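Local coordinates for protein EvdO2 (Micromonospora carbonacea, PDB 4XAB) that probably catalyses an oxidative cyclization in orthosomycin antibiotic biosynthesis, as a member of the phytanoyl-CoA dioxygenase family of metal-dependent oxygenases, at residues 43-48 / 80-85; 48-51 / 55-58; 84-89 / 227-232. One frame throughout, in Å; residues are numbered along the deposited sequence.

Interaction 1: residues 43-48 / 80-85; sequences DRLFVR and KYVPEL
L45 reaches from the last turn of helix 32-45 to Y81 and V82 in the loop 80-85, and one methyl group makes the closest approaches. Its CB leaves the helix across the line to the loop, not straight at it. CG then lies anti to the carbonyl carbon (chi1 -82°), and from there the side chain turns to the loop, where CG already comes within 4.1 Å of V82 CG2. The branch that closes the gap is CD2, which sits 4.0 Å from Y81 CB and equally 4.0 Å from V82 CG2, touching the root of one side chain and a methyl of the next. CD1 is only a little farther off, 4.2 Å from V82 CG2.

Y81 thus meets the leucine through its CB, while CD2 stands oblique to the phenol ring. V82 answers with the methyl that lies anti to its own carbonyl carbon. The chemistry is purely apolar: no hydrogen bond crosses, and only 114 Å² is buried in all. A branched leucine suits the helix end because it can span the 8.1 Å between L45 CA and Y81 CA, whereas the short, beta-branched valine holds its methyls close to the loop backbone.

That backbone is itself shaped by a type I turn from V82 to L85, closed by a bond of 3.1 Å from L85 N to V82 O. I75 of strand 74-76 touches both L45 and Y81, P78 adds to the cover of L45, and V82 leans on W37 of helix 32-45, so helix, strand and loop meet here near the surface.

Interaction 2: residues 48-51 / 55-58; sequences RRAT and EDFY
R48 and R49 run antiparallel to F57 and Y58 as the two short strands of a beta hairpin. R49 and F57 form the hydrogen-bonded pair, with R49 N to F57 O at 2.8 Å and F57 N to R49 O at 3.0 Å; R48 and Y58 are the adjacent non-hydrogen-bonded pair.

On the face carrying R48 and Y58, the arginine lays its CG over one face of the phenol ring, a CH-pi contact 3.8 Å from CG to the Y58 ring centroid. Beyond it the chain bends at chi2 and chi3, and R48 NH1 makes a long salt bridge of 3.6 Å to D56 OD2, with guanidinium and carboxylate planes almost perpendicular (86°). The other carboxylate oxygen, D56 OD1, accepts from a water that in turn takes the N-H of T51.

The opposite face pairs R49 with F57. The extended arginine runs alongside the phenylalanine, its CD 3.5 Å from F57 CZ, while T51 CG2 touches the ring edge. Long arginines suit such an exposed hairpin: their methylenes cover rings and their charged ends find acids.

R49 NH1 ends on D59 in a salt bridge. Y58 packs against F46, just past helix 32-45, and against P119, beyond strand 110-118, anchoring the hairpin to the main body.

Interaction 3: residues 84-89 / 227-232; sequences ELLDSP and RAYVLV
The double-stranded beta-helix core of this cupin-clan oxygenase is here covered from outside: Y229 and L231, on strand 226-234 of its main sheet, meet L85 and L86 in the loop leading to helix 89-102. Y229 projects its ring from the strand with CG anti to the backbone N (chi1 175°), so that the phenol end arrives at the loop where the two leucines stand side by side.

L85 comes at the tyrosine head on. Its CB is 3.8 Å from Y229 OH, its CD1 3.9 Å from Y229 CE1 and oblique to the ring, and its CD2 4.1 Å from Y229 CZ, both methyls lying against the hydroxyl-bearing end from the same side. With an alanine here CB stays but both methyls go, which is likely to open a gap beside the phenol and strip the loop's cover from CE1 and CZ. L86 crosses obliquely, setting CD2 3.6 Å from Y229 OH; the same methyl slides past L231, CD2 to CD2 at 4.1 Å.

Leucines suit the loop because flexible, branched side chains can fill the angles around a flat ring, and tyrosine suits the strand because its length spans the layer between sheet and loop. Y42 of helix 32-45 and H90 of helix 89-102 also touch Y229, while L231 lies about 13 Å from the bound nickel, remote from the metal site.

S88, the N-cap of helix 89-102, fixes the loop's course: its OG donates to L85 O at 2.9 Å, nearly straight at the carbonyl (C=O...donor angle 168°), and S88 N reaches that same oxygen at 3.2 Å.

Interactions 1 and 3 share E84 and L85 in the loop between strand 74-76 and helix 89-102: the loop meets the end of helix 32-45 near the surface in one and the main sheet in the buried other. Both are apolar with no hydrogen bond across, though only interaction 3 brings in an aromatic hydroxyl. Interaction 2, exposed and farther from the chain's centre, relies instead on backbone hydrogen bonds, a salt bridge and arginine methylenes over rings. It shares R48 with interaction 1, and Y58 touches the backbone of F46 and V47, linking the hairpin to the helix end. Interactions 2 and 3 do not touch.

Interaction 1: residues 43-48 / 80-85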
loop_
_atom_site.group_PDB
_atom_site.type_symbol
_atom_site.label_atom_id
_atom_site.label_comp_id
_atom_site.label_asym_id
_atom_site.label_seq_id
_atom_site.Cartn_x
_atom_site.Cartn_y
_atom_site.Cartn_z
ATOM N N ASP A 43 -10.302 -10.512 10.625
ATOM C CA ASP A 43 -11.070 -10.549 11.877
ATOM C C ASP A 43 -10.233 -11.113 13.028
ATOM O O ASP A 43 -10.407 -10.735 14.195
ATOM C CB ASP A 43 -12.343 -11.389 11.710
ATOM C CG ASP A 43 -13.458 -10.642 10.988
ATOM O OD1 ASP A 43 -13.372 -9.400 10.860
ATOM O OD2 ASP A 43 -14.433 -11.301 10.566
ATOM N N ARG A 44 -9.333 -12.032 12.684
ATOM C CA ARG A 44 -8.476 -12.676 13.670
ATOM C C ARG A 44 -7.127 -11.973 13.814
ATOM O O ARG A 44 -6.565 -11.929 14.908
ATOM C CB ARG A 44 -8.271 -14.151 13.314
ATOM C CG ARG A 44 -7.431 -14.919 14.329
ATOM C CD ARG A 44 -7.969 -14.758 15.753
ATOM N NE ARG A 44 -8.862 -15.850 16.130
ATOM C CZ ARG A 44 -8.449 -17.008 16.633
ATOM N NH1 ARG A 44 -7.154 -17.225 16.817
ATOM N NH2 ARG A 44 -9.328 -17.952 16.952
ATOM N N LEU A 45 -6.614 -11.415 12.718
ATOM C CA LEU A 45 -5.346 -10.680 12.748
ATOM C C LEU A 45 -5.472 -9.372 13.514
ATOM O O LEU A 45 -4.552 -8.958 14.224
ATOM C CB LEU A 45 -4.860 -10.373 11.333
ATOM C CG LEU A 45 -4.110 -11.442 10.545
ATOM C CD1 LEU A 45 -3.827 -10.929 9.139
ATOM C CD2 LEU A 45 -2.821 -11.820 11.264
ATOM N N PHE A 46 -6.620 -8.722 13.348
ATOM C CA PHE A 46 -6.856 -7.402 13.906
ATOM C C PHE A 46 -7.964 -7.445 14.948
ATOM O O PHE A 46 -9.106 -7.075 14.671
ATOM C CB PHE A 46 -7.231 -6.412 12.807
ATOM C CG PHE A 46 -6.089 -6.047 11.906
ATOM C CD1 PHE A 46 -5.166 -5.087 12.298
ATOM C CD2 PHE A 46 -5.945 -6.648 10.664
ATOM C CE1 PHE A 46 -4.111 -4.739 11.466
ATOM C CE2 PHE A 46 -4.890 -6.300 9.831
ATOM C CZ PHE A 46 -3.975 -5.350 10.237
ATOM N N VAL A 47 -7.622 -7.884 16.145
ATOM C CA VAL A 47 -8.620 -7.997 17.196
ATOM C C VAL A 47 -8.845 -6.661 17.869
ATOM O O VAL A 47 -7.918 -6.085 18.432
ATOM C CB VAL A 47 -8.212 -9.023 18.249
ATOM C CG1 VAL A 47 -9.229 -9.038 19.373
ATOM C CG2 VAL A 47 -8.097 -10.393 17.610
ATOM N N ARG A 48 -10.077 -6.160 17.807
ATOM C CA ARG A 48 -10.410 -4.963 18.560
ATOM C C ARG A 48 -10.685 -5.374 20.004
ATOM O O ARG A 48 -11.562 -6.186 20.269
ATOM C CB ARG A 48 -11.611 -4.235 17.947
ATOM C CG ARG A 48 -11.487 -2.735 18.055
ATOM C CD ARG A 48 -12.718 -2.117 18.643
ATOM N NE ARG A 48 -13.693 -1.768 17.620
ATOM C CZ ARG A 48 -14.099 -0.526 17.383
ATOM N NH1 ARG A 48 -13.613 0.478 18.106
ATOM N NH2 ARG A 48 -14.995 -0.289 16.433
ATOM N N LYS A 80 3.460 -14.330 7.838
ATOM C CA LYS A 80 4.115 -15.054 8.927
ATOM C C LYS A 80 3.078 -15.723 9.826
ATOM O O LYS A 80 3.267 -16.850 10.284
ATOM C CB LYS A 80 4.986 -14.121 9.769
ATOM C CG LYS A 80 6.198 -13.545 9.064
ATOM C CD LYS A 80 6.960 -12.619 10.011
ATOM C CE LYS A 80 8.169 -11.984 9.340
ATOM N NZ LYS A 80 8.799 -10.953 10.216
ATOM N N TYR A 81 1.981 -15.013 10.075
ATOM C CA TYR A 81 0.928 -15.503 10.954
ATOM C C TYR A 81 -0.114 -16.288 10.171
ATOM O O TYR A 81 -0.699 -17.242 10.678
ATOM C CB TYR A 81 0.270 -14.334 11.693
ATOM C CG TYR A 81 1.261 -13.432 12.392
ATOM C CD1 TYR A 81 1.906 -13.842 13.554
ATOM C CD2 TYR A 81 1.557 -12.174 11.888
ATOM C CE1 TYR A 81 2.818 -13.021 14.192
ATOM C CE2 TYR A 81 2.465 -11.345 12.521
ATOM C CZ TYR A 81 3.093 -11.773 13.673
ATOM O OH TYR A 81 3.997 -10.945 14.301
ATOM N N VAL A 82 -0.352 -15.871 8.933
ATOM C CA VAL A 82 -1.282 -16.569 8.059
ATOM C C VAL A 82 -0.543 -16.990 6.794
ATOM O O VAL A 82 -0.599 -16.298 5.775
ATOM C CB VAL A 82 -2.504 -15.696 7.700
ATOM C CG1 VAL A 82 -3.536 -16.503 6.923
ATOM C CG2 VAL A 82 -3.126 -15.113 8.955
ATOM N N PRO A 83 0.153 -18.135 6.859
ATOM C CA PRO A 83 0.968 -18.628 5.745
ATOM C C PRO A 83 0.109 -19.223 4.638
ATOM O O PRO A 83 0.625 -19.655 3.607
ATOM C CB PRO A 83 1.856 -19.692 6.397
ATOM C CG PRO A 83 1.175 -20.061 7.695
ATOM C CD PRO A 83 0.012 -19.141 7.925
ATOM N N GLU A 84 -1.200 -19.232 4.859
ATOM C CA GLU A 84 -2.149 -19.624 3.833
ATOM C C GLU A 84 -2.235 -18.530 2.772
ATOM O O GLU A 84 -2.752 -18.751 1.679
ATOM C CB GLU A 84 -3.524 -19.882 4.453
ATOM N N LEU A 85 -1.708 -17.354 3.103
ATOM C CA LEU A 85 -1.802 -16.179 2.239
ATOM C C LEU A 85 -1.037 -16.315 0.922
ATOM O O LEU A 85 -1.601 -16.089 -0.145
ATOM C CB LEU A 85 -1.306 -14.937 2.985
ATOM C CG LEU A 85 -2.272 -14.268 3.966
ATOM C CD1 LEU A 85 -1.585 -13.146 4.720
ATOM C CD2 LEU A 85 -3.490 -13.738 3.231
#

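Interaction 2: residues 48-51 / 55-58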
loop_
_atom_site.group_PDB
_atom_site.type_symbol
_atom_site.label_atom_id
_atom_site.label_comp_id
_atom_site.label_asym_id
_atom_site.label_seq_id
_atom_site.Cartn_x
_atom_site.Cartn_y
_atom_site.Cartn_z
ATOM N N ARG A 48 -10.077 -6.160 17.807
ATOM C CA ARG A 48 -10.410 -4.963 18.560
ATOM C C ARG A 48 -10.685 -5.374 20.004
ATOM O O ARG A 48 -11.562 -6.186 20.269
ATOM C CB ARG A 48 -11.611 -4.235 17.947
ATOM C CG ARG A 48 -11.487 -2.735 18.055
ATOM C CD ARG A 48 -12.718 -2.117 18.643
ATOM N NE ARG A 48 -13.693 -1.768 17.620
ATOM C CZ ARG A 48 -14.099 -0.526 17.383
ATOM N NH1 ARG A 48 -13.613 0.478 18.106
ATOM N NH2 ARG A 48 -14.995 -0.289 16.433
ATOM N N ARG A 49 -9.903 -4.833 20.931
ATOM C CA ARG A 49 -9.904 -5.309 22.306
ATOM C C ARG A 49 -10.358 -4.200 23.245
ATOM O O ARG A 49 -9.962 -3.047 23.078
ATOM C CB ARG A 49 -8.502 -5.807 22.697
ATOM C CG ARG A 49 -8.343 -6.206 24.162
ATOM C CD ARG A 49 -7.009 -6.917 24.388
ATOM N NE ARG A 49 -6.742 -7.192 25.797
ATOM C CZ ARG A 49 -5.711 -7.915 26.226
ATOM N NH1 ARG A 49 -4.867 -8.438 25.348
ATOM N NH2 ARG A 49 -5.527 -8.124 27.526
ATOM N N ALA A 50 -11.184 -4.552 24.227
ATOM C CA ALA A 50 -11.681 -3.587 25.206
ATOM C C ALA A 50 -10.804 -3.493 26.440
ATOM O O ALA A 50 -10.086 -4.423 26.774
ATOM C CB ALA A 50 -13.096 -3.943 25.640
ATOM N N THR A 51 -10.940 -2.365 27.131
ATOM C CA THR A 51 -10.339 -2.129 28.439
ATOM C C THR A 51 -11.445 -1.775 29.430
ATOM O O THR A 51 -12.574 -1.496 29.016
ATOM C CB THR A 51 -9.326 -0.988 28.389
ATOM O OG1 THR A 51 -10.030 0.251 28.246
ATOM C CG2 THR A 51 -8.367 -1.177 27.229
ATOM N N GLU A 55 -10.852 3.092 26.416
ATOM C CA GLU A 55 -10.766 3.111 24.959
ATOM C C GLU A 55 -10.310 1.766 24.406
ATOM O O GLU A 55 -9.382 1.152 24.933
ATOM C CB GLU A 55 -9.814 4.211 24.491
ATOM C CG GLU A 55 -10.415 5.602 24.533
ATOM C CD GLU A 55 -11.551 5.774 23.544
ATOM O OE1 GLU A 55 -12.717 5.849 23.982
ATOM O OE2 GLU A 55 -11.275 5.836 22.327
ATOM N N ASP A 56 -10.968 1.309 23.346
ATOM C CA ASP A 56 -10.573 0.068 22.691
ATOM C C ASP A 56 -9.250 0.281 21.998
ATOM O O ASP A 56 -8.885 1.412 21.676
ATOM C CB ASP A 56 -11.597 -0.400 21.658
ATOM C CG ASP A 56 -12.962 -0.659 22.247
ATOM O OD1 ASP A 56 -13.074 -0.858 23.474
ATOM O OD2 ASP A 56 -13.929 -0.662 21.458
ATOM N N PHE A 57 -8.541 -0.813 21.754
ATOM C CA PHE A 57 -7.318 -0.759 20.973
ATOM C C PHE A 57 -7.225 -2.032 20.156
ATOM O O PHE A 57 -7.786 -3.059 20.537
ATOM C CB PHE A 57 -6.087 -0.581 21.868
ATOM C CG PHE A 57 -5.829 -1.730 22.812
ATOM C CD1 PHE A 57 -4.912 -2.717 22.485
ATOM C CD2 PHE A 57 -6.485 -1.809 24.032
ATOM C CE1 PHE A 57 -4.665 -3.768 23.356
ATOM C CE2 PHE A 57 -6.239 -2.854 24.903
ATOM C CZ PHE A 57 -5.328 -3.833 24.564
ATOM N N TYR A 58 -6.543 -1.962 19.022
ATOM C CA TYR A 58 -6.310 -3.158 18.235
ATOM C C TYR A 58 -5.108 -3.879 18.811
ATOM O O TYR A 58 -4.073 -3.271 19.078
ATOM C CB TYR A 58 -6.120 -2.816 16.756
ATOM C CG TYR A 58 -7.438 -2.530 16.081
ATOM C CD1 TYR A 58 -8.212 -3.562 15.572
ATOM C CD2 TYR A 58 -7.936 -1.236 15.999
ATOM C CE1 TYR A 58 -9.430 -3.313 14.970
ATOM C CE2 TYR A 58 -9.162 -0.980 15.398
ATOM C CZ TYR A 58 -9.900 -2.020 14.884
ATOM O OH TYR A 58 -11.121 -1.775 14.286
HETATM O O HOH W 1 -12.306 -0.223 25.854
#

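Interaction 3: residues 84-89 / 227-232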
loop_
_atom_site.group_PDB
_atom_site.type_symbol
_atom_site.label_atom_id
_atom_site.label_comp_id
_atom_site.label_asym_id
_atom_site.label_seq_id
_atom_site.Cartn_x
_atom_site.Cartn_y
_atom_site.Cartn_z
ATOM N N GLU A 84 -1.200 -19.232 4.859
ATOM C CA GLU A 84 -2.149 -19.624 3.833
ATOM C C GLU A 84 -2.235 -18.530 2.772
ATOM O O GLU A 84 -2.752 -18.751 1.679
ATOM C CB GLU A 84 -3.524 -19.882 4.453
ATOM N N LEU A 85 -1.708 -17.354 3.103
ATOM C CA LEU A 85 -1.802 -16.179 2.239
ATOM C C LEU A 85 -1.037 -16.315 0.922
ATOM O O LEU A 85 -1.601 -16.089 -0.145
ATOM C CB LEU A 85 -1.306 -14.937 2.985
ATOM C CG LEU A 85 -2.272 -14.268 3.966
ATOM C CD1 LEU A 85 -1.585 -13.146 4.720
ATOM C CD2 LEU A 85 -3.490 -13.738 3.231
ATOM N N LEU A 86 0.241 -16.674 0.989
ATOM C CA LEU A 86 1.077 -16.679 -0.213
ATOM C C LEU A 86 0.954 -17.977 -1.015
ATOM O O LEU A 86 1.659 -18.178 -2.003
ATOM C CB LEU A 86 2.544 -16.425 0.150
ATOM C CG LEU A 86 2.895 -15.086 0.813
ATOM C CD1 LEU A 86 4.392 -14.821 0.751
ATOM C CD2 LEU A 86 2.127 -13.927 0.202
ATOM N N ASP A 87 0.058 -18.859 -0.592
ATOM C CA ASP A 87 -0.271 -20.028 -1.391
ATOM C C ASP A 87 -1.298 -19.648 -2.451
ATOM O O ASP A 87 -1.392 -20.282 -3.502
ATOM N N SER A 88 -2.039 -18.582 -2.164
ATOM C CA SER A 88 -3.332 -18.318 -2.789
ATOM C C SER A 88 -3.315 -18.042 -4.290
ATOM O O SER A 88 -2.325 -17.561 -4.837
ATOM C CB SER A 88 -3.989 -17.130 -2.094
ATOM O OG SER A 88 -3.316 -15.927 -2.421
ATOM N N PRO A 89 -4.438 -18.335 -4.962
ATOM C CA PRO A 89 -4.596 -17.890 -6.349
ATOM C C PRO A 89 -4.499 -16.370 -6.480
ATOM O O PRO A 89 -4.080 -15.892 -7.536
ATOM C CB PRO A 89 -6.001 -18.388 -6.720
ATOM C CG PRO A 89 -6.205 -19.592 -5.844
ATOM C CD PRO A 89 -5.526 -19.237 -4.541
ATOM N N ARG A 227 -10.141 -2.088 5.306
ATOM C CA ARG A 227 -8.994 -2.996 5.302
ATOM C C ARG A 227 -8.378 -3.144 3.924
ATOM O O ARG A 227 -9.077 -3.204 2.918
ATOM C CB ARG A 227 -9.422 -4.367 5.830
ATOM C CG ARG A 227 -9.988 -4.305 7.245
ATOM C CD ARG A 227 -10.909 -5.480 7.543
ATOM N NE ARG A 227 -12.168 -5.426 6.801
ATOM C CZ ARG A 227 -13.151 -6.314 6.952
ATOM N NH1 ARG A 227 -13.008 -7.318 7.810
ATOM N NH2 ARG A 227 -14.273 -6.206 6.245
ATOM N N ALA A 228 -7.052 -3.205 3.878
ATOM C CA ALA A 228 -6.355 -3.418 2.619
ATOM C C ALA A 228 -5.292 -4.471 2.829
ATOM O O ALA A 228 -4.711 -4.572 3.910
ATOM C CB ALA A 228 -5.732 -2.115 2.107
ATOM N N TYR A 229 -5.058 -5.273 1.798
ATOM C CA TYR A 229 -3.983 -6.246 1.807
ATOM C C TYR A 229 -3.041 -5.847 0.688
ATOM O O TYR A 229 -3.444 -5.763 -0.474
ATOM C CB TYR A 229 -4.507 -7.664 1.611
ATOM C CG TYR A 229 -3.435 -8.723 1.494
ATOM C CD1 TYR A 229 -2.557 -8.970 2.542
ATOM C CD2 TYR A 229 -3.316 -9.497 0.347
ATOM C CE1 TYR A 229 -1.586 -9.944 2.446
ATOM C CE2 TYR A 229 -2.346 -10.480 0.244
ATOM C CZ TYR A 229 -1.487 -10.699 1.295
ATOM O OH TYR A 229 -0.516 -11.670 1.207
ATOM N N VAL A 230 -1.798 -5.561 1.046
ATOM C CA VAL A 230 -0.859 -4.999 0.093
ATOM C C VAL A 230 0.206 -6.031 -0.230
ATOM O O VAL A 230 0.796 -6.626 0.670
ATOM C CB VAL A 230 -0.184 -3.712 0.638
ATOM C CG1 VAL A 230 0.728 -3.121 -0.414
ATOM C CG2 VAL A 230 -1.236 -2.685 1.059
ATOM N N LEU A 231 0.446 -6.255 -1.516
ATOM C CA LEU A 231 1.554 -7.099 -1.937
ATOM C C LEU A 231 2.565 -6.231 -2.652
ATOM O O LEU A 231 2.217 -5.443 -3.525
ATOM C CB LEU A 231 1.064 -8.222 -2.846
ATOM C CG LEU A 231 0.336 -9.349 -2.125
ATOM C CD1 LEU A 231 -0.408 -10.215 -3.141
ATOM C CD2 LEU A 231 1.351 -10.181 -1.329
ATOM N N VAL A 232 3.818 -6.351 -2.238
ATOM C CA VAL A 232 4.914 -5.623 -2.850
ATOM C C VAL A 232 5.770 -6.577 -3.671
ATOM O O VAL A 232 6.112 -7.639 -3.201
ATOM C CB VAL A 232 5.767 -4.945 -1.779
ATOM C CG1 VAL A 232 7.002 -4.321 -2.404
ATOM C CG2 VAL A 232 4.914 -3.920 -1.036
#